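PDB 3FHL: putative oxidoreductase, which probably acts as a nucleotide-dependent oxidoreductase of the Gfo/Idh/MocA family, with an NAD-binding Rossmann domain followed by an alpha/beta domain. Local coordinates for residues T8-F13 with V19-F24; E262-A267 with P274-E279. One frame throughout, in Å; residues are numbered along the deposited sequence.

Interaction 1: T8-F13 with V19-F24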
ATOM      1  N   THR C   8     -19.736  37.467 -11.146  1.00 34.11           N
ATOM      2  CA  THR C   8     -18.416  36.864 -10.999  1.00 34.35           C
ATOM      3  C   THR C   8     -17.425  37.306 -12.062  1.00 32.17           C
ATOM      4  O   THR C   8     -17.751  37.342 -13.262  1.00 34.30           O
ATOM      5  CB  THR C   8     -18.511  35.321 -10.980  1.00 28.84           C
ATOM      6  OG1 THR C   8     -19.533  34.926 -10.059  1.00 31.75           O
ATOM      7  CG2 THR C   8     -17.178  34.681 -10.562  1.00 28.33           C
ATOM      8  N   GLY C   9     -16.223  37.645 -11.594  1.00 32.31           N
ATOM      9  CA  GLY C   9     -15.076  37.915 -12.452  1.00 34.97           C
ATOM     10  C   GLY C   9     -14.083  36.754 -12.439  1.00 37.33           C
ATOM     11  O   GLY C   9     -13.672  36.286 -11.377  1.00 35.27           O
ATOM     12  N   LEU C  10     -13.706  36.293 -13.625  1.00 33.83           N
ATOM     13  CA  LEU C  10     -12.754  35.188 -13.775  1.00 32.70           C
ATOM     14  C   LEU C  10     -11.400  35.756 -14.190  1.00 34.69           C
ATOM     15  O   LEU C  10     -11.298  36.435 -15.213  1.00 33.16           O
ATOM     16  CB  LEU C  10     -13.283  34.172 -14.800  1.00 36.64           C
ATOM     17  CG  LEU C  10     -12.513  32.857 -15.044  1.00 35.10           C
ATOM     18  CD1 LEU C  10     -12.289  32.071 -13.751  1.00 29.14           C
ATOM     19  CD2 LEU C  10     -13.205  31.996 -16.104  1.00 33.64           C
ATOM     20  N   ALA C  11     -10.368  35.480 -13.391  1.00 30.87           N
ATOM     21  CA  ALA C  11      -9.053  36.122 -13.557  1.00 34.98           C
ATOM     22  C   ALA C  11      -8.233  35.634 -14.756  1.00 36.40           C
ATOM     23  O   ALA C  11      -7.311  36.321 -15.181  1.00 41.03           O
ATOM     24  CB  ALA C  11      -8.237  36.013 -12.273  1.00 30.84           C
ATOM     25  N   ALA C  12      -8.569  34.465 -15.306  1.00 39.41           N
ATOM     26  CA  ALA C  12      -7.848  33.929 -16.476  1.00 35.49           C
ATOM     27  C   ALA C  12      -8.688  32.961 -17.307  1.00 35.25           C
ATOM     28  O   ALA C  12      -9.526  32.222 -16.775  1.00 37.22           O
ATOM     29  CB  ALA C  12      -6.527  33.262 -16.042  1.00 35.94           C
ATOM     30  N   PHE C  13      -8.469  32.967 -18.616  1.00 35.56           N
ATOM     31  CA  PHE C  13      -9.127  31.997 -19.483  1.00 39.15           C
ATOM     32  C   PHE C  13      -8.110  31.015 -20.089  1.00 42.00           C
ATOM     33  O   PHE C  13      -8.195  30.646 -21.265  1.00 43.98           O
ATOM     34  CB  PHE C  13      -9.959  32.707 -20.558  1.00 37.66           C
ATOM     35  CG  PHE C  13     -11.098  31.879 -21.103  1.00 37.51           C
ATOM     36  CD1 PHE C  13     -12.169  31.517 -20.288  1.00 38.52           C
ATOM     37  CD2 PHE C  13     -11.113  31.495 -22.444  1.00 39.47           C
ATOM     38  CE1 PHE C  13     -13.236  30.766 -20.797  1.00 40.12           C
ATOM     39  CE2 PHE C  13     -12.164  30.740 -22.964  1.00 38.43           C
ATOM     40  CZ  PHE C  13     -13.233  30.378 -22.136  1.00 43.70           C
ATOM     41  N   VAL C  19     -11.814  24.842 -18.122  1.00 34.42           N
ATOM     42  CA  VAL C  19     -12.172  23.470 -17.712  1.00 32.30           C
ATOM     43  C   VAL C  19     -12.978  23.456 -16.414  1.00 32.43           C
ATOM     44  O   VAL C  19     -14.063  22.886 -16.360  1.00 33.98           O
ATOM     45  CB  VAL C  19     -10.894  22.550 -17.621  1.00 33.66           C
ATOM     46  CG1 VAL C  19     -11.198  21.203 -16.982  1.00 27.31           C
ATOM     47  CG2 VAL C  19     -10.322  22.325 -19.010  1.00 32.64           C
ATOM     48  N   PHE C  20     -12.459  24.111 -15.381  1.00 31.60           N
ATOM     49  CA  PHE C  20     -13.011  23.969 -14.030  1.00 30.44           C
ATOM     50  C   PHE C  20     -13.977  25.062 -13.580  1.00 35.56           C
ATOM     51  O   PHE C  20     -14.808  24.828 -12.692  1.00 37.00           O
ATOM     52  CB  PHE C  20     -11.863  23.868 -13.011  1.00 31.09           C
ATOM     53  CG  PHE C  20     -11.009  22.639 -13.183  1.00 29.08           C
ATOM     54  CD1 PHE C  20     -11.527  21.373 -12.908  1.00 32.76           C
ATOM     55  CD2 PHE C  20      -9.701  22.746 -13.635  1.00 39.76           C
ATOM     56  CE1 PHE C  20     -10.750  20.229 -13.078  1.00 39.94           C
ATOM     57  CE2 PHE C  20      -8.914  21.614 -13.804  1.00 40.74           C
ATOM     58  CZ  PHE C  20      -9.442  20.351 -13.525  1.00 39.66           C
ATOM     59  N   HIS C  21     -13.857  26.254 -14.161  1.00 34.77           N
ATOM     60  CA  HIS C  21     -14.559  27.415 -13.626  1.00 34.78           C
ATOM     61  C   HIS C  21     -15.665  27.961 -14.519  1.00 30.87           C
ATOM     62  O   HIS C  21     -16.832  27.891 -14.152  1.00 32.03           O
ATOM     63  CB  HIS C  21     -13.556  28.500 -13.257  1.00 32.95           C
ATOM     64  CG  HIS C  21     -12.541  28.036 -12.269  1.00 33.18           C
ATOM     65  ND1 HIS C  21     -12.885  27.592 -11.010  1.00 27.99           N
ATOM     66  CD2 HIS C  21     -11.201  27.907 -12.366  1.00 30.84           C
ATOM     67  CE1 HIS C  21     -11.790  27.231 -10.363  1.00 31.39           C
ATOM     68  NE2 HIS C  21     -10.757  27.409 -11.165  1.00 34.78           N
ATOM     69  N   ALA C  22     -15.296  28.490 -15.681  1.00 31.15           N
ATOM     70  CA  ALA C  22     -16.291  29.003 -16.646  1.00 30.39           C
ATOM     71  C   ALA C  22     -17.477  28.079 -16.984  1.00 35.44           C
ATOM     72  O   ALA C  22     -18.607  28.560 -17.014  1.00 35.56           O
ATOM     73  CB  ALA C  22     -15.615  29.533 -17.909  1.00 28.55           C
ATOM     74  N   PRO C  23     -17.247  26.759 -17.224  1.00 36.86           N
ATOM     75  CA  PRO C  23     -18.410  25.902 -17.476  1.00 34.41           C
ATOM     76  C   PRO C  23     -19.446  25.838 -16.346  1.00 33.31           C
ATOM     77  O   PRO C  23     -20.625  25.647 -16.629  1.00 33.85           O
ATOM     78  CB  PRO C  23     -17.775  24.517 -17.687  1.00 33.77           C
ATOM     79  CG  PRO C  23     -16.451  24.818 -18.196  1.00 34.58           C
ATOM     80  CD  PRO C  23     -16.004  25.974 -17.366  1.00 38.67           C
ATOM     81  N   PHE C  24     -19.004  26.009 -15.097  1.00 30.46           N
ATOM     82  CA  PHE C  24     -19.886  25.935 -13.924  1.00 30.57           C
ATOM     83  C   PHE C  24     -20.454  27.281 -13.457  1.00 31.46           C
ATOM     84  O   PHE C  24     -21.632  27.366 -13.112  1.00 29.20           O
ATOM     85  CB  PHE C  24     -19.190  25.195 -12.778  1.00 29.68           C
ATOM     86  CG  PHE C  24     -18.881  23.769 -13.114  1.00 31.42           C
ATOM     87  CD1 PHE C  24     -19.898  22.816 -13.131  1.00 33.91           C
ATOM     88  CD2 PHE C  24     -17.598  23.394 -13.504  1.00 34.49           C
ATOM     89  CE1 PHE C  24     -19.631  21.488 -13.466  1.00 35.99           C
ATOM     90  CE2 PHE C  24     -17.318  22.069 -13.851  1.00 33.11           C
ATOM     91  CZ  PHE C  24     -18.342  21.117 -13.842  1.00 28.14           C
TER

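Interaction 2: E262-A267 with P274-E279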
ATOM      1  N   GLU C 262     -13.021  15.710 -15.606  1.00 27.76           N
ATOM      2  CA  GLU C 262     -11.974  16.570 -16.158  1.00 31.69           C
ATOM      3  C   GLU C 262     -11.723  16.295 -17.646  1.00 30.54           C
ATOM      4  O   GLU C 262     -11.553  17.235 -18.430  1.00 33.35           O
ATOM      5  CB  GLU C 262     -10.677  16.452 -15.349  1.00 32.89           C
ATOM      6  CG  GLU C 262      -9.571  17.392 -15.833  1.00 40.52           C
ATOM      7  CD  GLU C 262      -8.266  17.266 -15.054  1.00 45.53           C
ATOM      8  OE1 GLU C 262      -8.240  16.598 -13.999  1.00 48.73           O
ATOM      9  OE2 GLU C 262      -7.259  17.850 -15.510  1.00 55.13           O
ATOM     10  N   ALA C 263     -11.731  15.022 -18.033  1.00 32.48           N
ATOM     11  CA  ALA C 263     -11.632  14.654 -19.452  1.00 33.85           C
ATOM     12  C   ALA C 263     -12.809  15.190 -20.288  1.00 34.14           C
ATOM     13  O   ALA C 263     -12.604  15.706 -21.388  1.00 34.04           O
ATOM     14  CB  ALA C 263     -11.505  13.136 -19.619  1.00 35.94           C
ATOM     15  N   ALA C 264     -14.028  15.066 -19.766  1.00 28.57           N
ATOM     16  CA  ALA C 264     -15.209  15.552 -20.477  1.00 31.33           C
ATOM     17  C   ALA C 264     -15.151  17.062 -20.614  1.00 33.18           C
ATOM     18  O   ALA C 264     -15.398  17.607 -21.698  1.00 37.28           O
ATOM     19  CB  ALA C 264     -16.485  15.115 -19.776  1.00 30.04           C
ATOM     20  N   LEU C 265     -14.774  17.734 -19.529  1.00 31.17           N
ATOM     21  CA  LEU C 265     -14.644  19.186 -19.544  1.00 33.21           C
ATOM     22  C   LEU C 265     -13.528  19.681 -20.459  1.00 33.40           C
ATOM     23  O   LEU C 265     -13.684  20.713 -21.104  1.00 34.78           O
ATOM     24  CB  LEU C 265     -14.447  19.724 -18.134  1.00 30.70           C
ATOM     25  CG  LEU C 265     -15.631  19.594 -17.175  1.00 31.02           C
ATOM     26  CD1 LEU C 265     -15.125  19.733 -15.741  1.00 25.66           C
ATOM     27  CD2 LEU C 265     -16.764  20.607 -17.477  1.00 29.73           C
ATOM     28  N   LEU C 266     -12.413  18.944 -20.513  1.00 34.59           N
ATOM     29  CA  LEU C 266     -11.296  19.257 -21.410  1.00 36.34           C
ATOM     30  C   LEU C 266     -11.740  19.106 -22.872  1.00 35.05           C
ATOM     31  O   LEU C 266     -11.324  19.879 -23.732  1.00 41.46           O
ATOM     32  CB  LEU C 266     -10.104  18.330 -21.121  1.00 40.59           C
ATOM     33  CG  LEU C 266      -8.621  18.666 -21.385  1.00 49.89           C
ATOM     34  CD1 LEU C 266      -8.261  18.829 -22.871  1.00 61.97           C
ATOM     35  CD2 LEU C 266      -8.126  19.865 -20.580  1.00 53.87           C
ATOM     36  N   ALA C 267     -12.602  18.123 -23.132  1.00 33.03           N
ATOM     37  CA  ALA C 267     -13.172  17.902 -24.461  1.00 37.38           C
ATOM     38  C   ALA C 267     -14.208  18.958 -24.843  1.00 39.62           C
ATOM     39  O   ALA C 267     -14.646  19.003 -25.994  1.00 40.13           O
ATOM     40  CB  ALA C 267     -13.798  16.516 -24.544  1.00 32.58           C
ATOM     41  N   PRO C 274     -28.494  15.839 -17.157  1.00 35.87           N
ATOM     42  CA  PRO C 274     -28.903  14.902 -16.108  1.00 37.65           C
ATOM     43  C   PRO C 274     -27.903  13.798 -15.739  1.00 38.50           C
ATOM     44  O   PRO C 274     -27.817  13.432 -14.562  1.00 32.22           O
ATOM     45  CB  PRO C 274     -30.172  14.270 -16.694  1.00 40.47           C
ATOM     46  CG  PRO C 274     -30.752  15.354 -17.519  1.00 33.29           C
ATOM     47  CD  PRO C 274     -29.568  16.004 -18.164  1.00 38.97           C
ATOM     48  N   ASN C 275     -27.168  13.267 -16.717  1.00 33.18           N
ATOM     49  CA  ASN C 275     -26.223  12.172 -16.440  1.00 33.42           C
ATOM     50  C   ASN C 275     -24.791  12.633 -16.117  1.00 31.37           C
ATOM     51  O   ASN C 275     -23.868  11.820 -16.116  1.00 34.98           O
ATOM     52  CB  ASN C 275     -26.232  11.130 -17.584  1.00 32.82           C
ATOM     53  CG  ASN C 275     -25.497  11.610 -18.828  1.00 37.20           C
ATOM     54  OD1 ASN C 275     -24.903  12.687 -18.834  1.00 29.45           O
ATOM     55  ND2 ASN C 275     -25.525  10.801 -19.890  1.00 41.56           N
ATOM     56  N   TRP C 276     -24.603  13.932 -15.865  1.00 28.59           N
ATOM     57  CA  TRP C 276     -23.268  14.471 -15.612  1.00 31.82           C
ATOM     58  C   TRP C 276     -22.602  13.843 -14.376  1.00 28.95           C
ATOM     59  O   TRP C 276     -23.224  13.744 -13.325  1.00 28.67           O
ATOM     60  CB  TRP C 276     -23.303  15.982 -15.435  1.00 28.95           C
ATOM     61  CG  TRP C 276     -21.940  16.529 -15.263  1.00 29.89           C
ATOM     62  CD1 TRP C 276     -21.338  16.883 -14.090  1.00 25.17           C
ATOM     63  CD2 TRP C 276     -20.966  16.743 -16.301  1.00 26.78           C
ATOM     64  NE1 TRP C 276     -20.048  17.315 -14.338  1.00 28.62           N
ATOM     65  CE2 TRP C 276     -19.801  17.238 -15.684  1.00 24.89           C
ATOM     66  CE3 TRP C 276     -20.970  16.551 -17.689  1.00 27.99           C
ATOM     67  CZ2 TRP C 276     -18.648  17.565 -16.410  1.00 26.83           C
ATOM     68  CZ3 TRP C 276     -19.831  16.879 -18.409  1.00 28.60           C
ATOM     69  CH2 TRP C 276     -18.690  17.388 -17.770  1.00 28.08           C
ATOM     70  N   GLY C 277     -21.348  13.424 -14.535  1.00 34.88           N
ATOM     71  CA  GLY C 277     -20.567  12.823 -13.443  1.00 34.50           C
ATOM     72  C   GLY C 277     -20.882  11.362 -13.158  1.00 35.06           C
ATOM     73  O   GLY C 277     -20.262  10.743 -12.280  1.00 32.41           O
ATOM     74  N   GLU C 278     -21.846  10.800 -13.890  1.00 30.63           N
ATOM     75  CA  GLU C 278     -22.235   9.407 -13.673  1.00 34.06           C
ATOM     76  C   GLU C 278     -21.147   8.439 -14.131  1.00 32.37           C
ATOM     77  O   GLU C 278     -20.386   8.725 -15.076  1.00 30.80           O
ATOM     78  CB  GLU C 278     -23.572   9.073 -14.354  1.00 33.35           C
ATOM     79  CG  GLU C 278     -24.802   9.660 -13.657  1.00 38.54           C
ATOM     80  CD  GLU C 278     -26.132   9.177 -14.246  1.00 43.05           C
ATOM     81  OE1 GLU C 278     -26.132   8.493 -15.297  1.00 51.91           O
ATOM     82  OE2 GLU C 278     -27.181   9.493 -13.649  1.00 50.06           O
ATOM     83  N   GLU C 279     -21.086   7.298 -13.444  1.00 32.81           N
ATOM     84  CA  GLU C 279     -20.185   6.209 -13.797  1.00 35.33           C
ATOM     85  C   GLU C 279     -20.980   4.992 -14.218  1.00 37.05           C
ATOM     86  O   GLU C 279     -22.123   4.804 -13.791  1.00 35.94           O
ATOM     87  CB  GLU C 279     -19.305   5.824 -12.602  1.00 34.48           C
ATOM     88  CG  GLU C 279     -18.383   6.919 -12.115  1.00 36.66           C
ATOM     89  CD  GLU C 279     -17.548   6.492 -10.924  1.00 38.25           C
ATOM     90  OE1 GLU C 279     -18.129   6.099  -9.878  1.00 40.41           O
ATOM     91  OE2 GLU C 279     -16.312   6.578 -11.035  1.00 42.64           O
TER

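Interaction 1: T8-F13 with V19-F24
L10, the last residue of strand 6-10, spreads its two methyl branches over neighbouring residues of helix 15-27. With CG anti to the backbone N (chi1 -175°), the isobutyl group reaches out from the strand, and its branches divide the work: CD1 lies 3.8 Å from H21 CB, while CD2 lies 3.9 Å from A22 CB. The leucine and histidine side chains cross at about a right angle, and it is the histidine's methylene that meets CD1 most closely. A22 CB has a second neighbour, the ring of F13. This ring comes to it edge-on, with F13 CE1 3.9 Å from A22 CB and the methyl near the ring plane, so the small alanine side chain touches both L10 and F13. Even at their nearest, the backbones stay well apart, with 7.7 Å between L10 CA and A22 CA. V70 of the adjoining parallel strand 68-71 also touches L10 and H21, and L33 of strand 31-37 touches A22. This is the first beta-alpha turn of the Rossmann fold, within the beta-alpha-beta unit made by strand 6-10, helix 15-27 and strand 31-37; in this fold the loop after the first strand generally approaches the dinucleotide. The imidazole nitrogens of H21 are hydrogen-bonded outside the two segments, ND1 to Y311 OH and NE2 to E95 OE2. The contact itself is thus wholly apolar: the helix packs on the strand end and the loop after it through van der Waals contacts.

Interaction 2: E262-A267 with P274-E279
The backbones of 262-267 and 274-279 differ in kind: the first takes in nearly all of the short helix 261-266, the second is an irregular loop leading toward strand 286-291. The closest pair of CA atoms, A264 CA and G277 CA, is 9.3 Å apart, and a side chain has to bridge the distance. Helical bonding is regular on one side, with L266 N donating to E262 O. On the other, a type II beta turn runs from N275 to E278 with W276 and G277 at its corners; G277 has the positive phi (79°) usual at the third position of such a turn. W276 does the bridging. A chi1 of -176° swings its CG opposite the backbone N, which carries the indole away from the turn so that its six-membered ring reaches the helix. The benzo end slots between two consecutive helix residues, with L265 and W276 crossing at about a right angle. L265 CG lies at the edge, near the ring plane, 3.7 Å from W276 CZ2. L265 CD2, also 3.7 Å from W276 CZ2, stands above the plane at the rim. On the opposite side of the plane A264 CB approaches obliquely, 3.7 Å from W276 CH2 and 4.0 Å from W276 CZ3. The pyrrole nitrogen is engaged as well, since NE1 is hydrogen-bonded to Q261 at the start of the same helix, and P271 also touches the tryptophan. A single aromatic residue therefore ties the loop to helix 261-266 in two ways, packing its benzo ring against A264 and L265 while its N-H is satisfied by a glutamine amide oxygen.

Both contacts are apolar and largely buried, but they join different elements. Interaction 1 holds a helix to the central sheet of the Rossmann domain, whereas interaction 2 fixes a loop to a helix in the C-terminal alpha/beta region, with exposed residues along much of that loop. Their centres lie about 17 Å apart, yet helices 15-27 and 261-266 meet directly: F24 CE2 is 3.7 Å from L265 CD1, and V19 CG2 is 3.7 Å from L266 CD2. L265 consequently faces W276 and helix 15-27 alike. Leucine methyls, an alanine methyl, a histidine CB and a phenylalanine edge make interaction 1, while one large indole spans the wider gap in interaction 2.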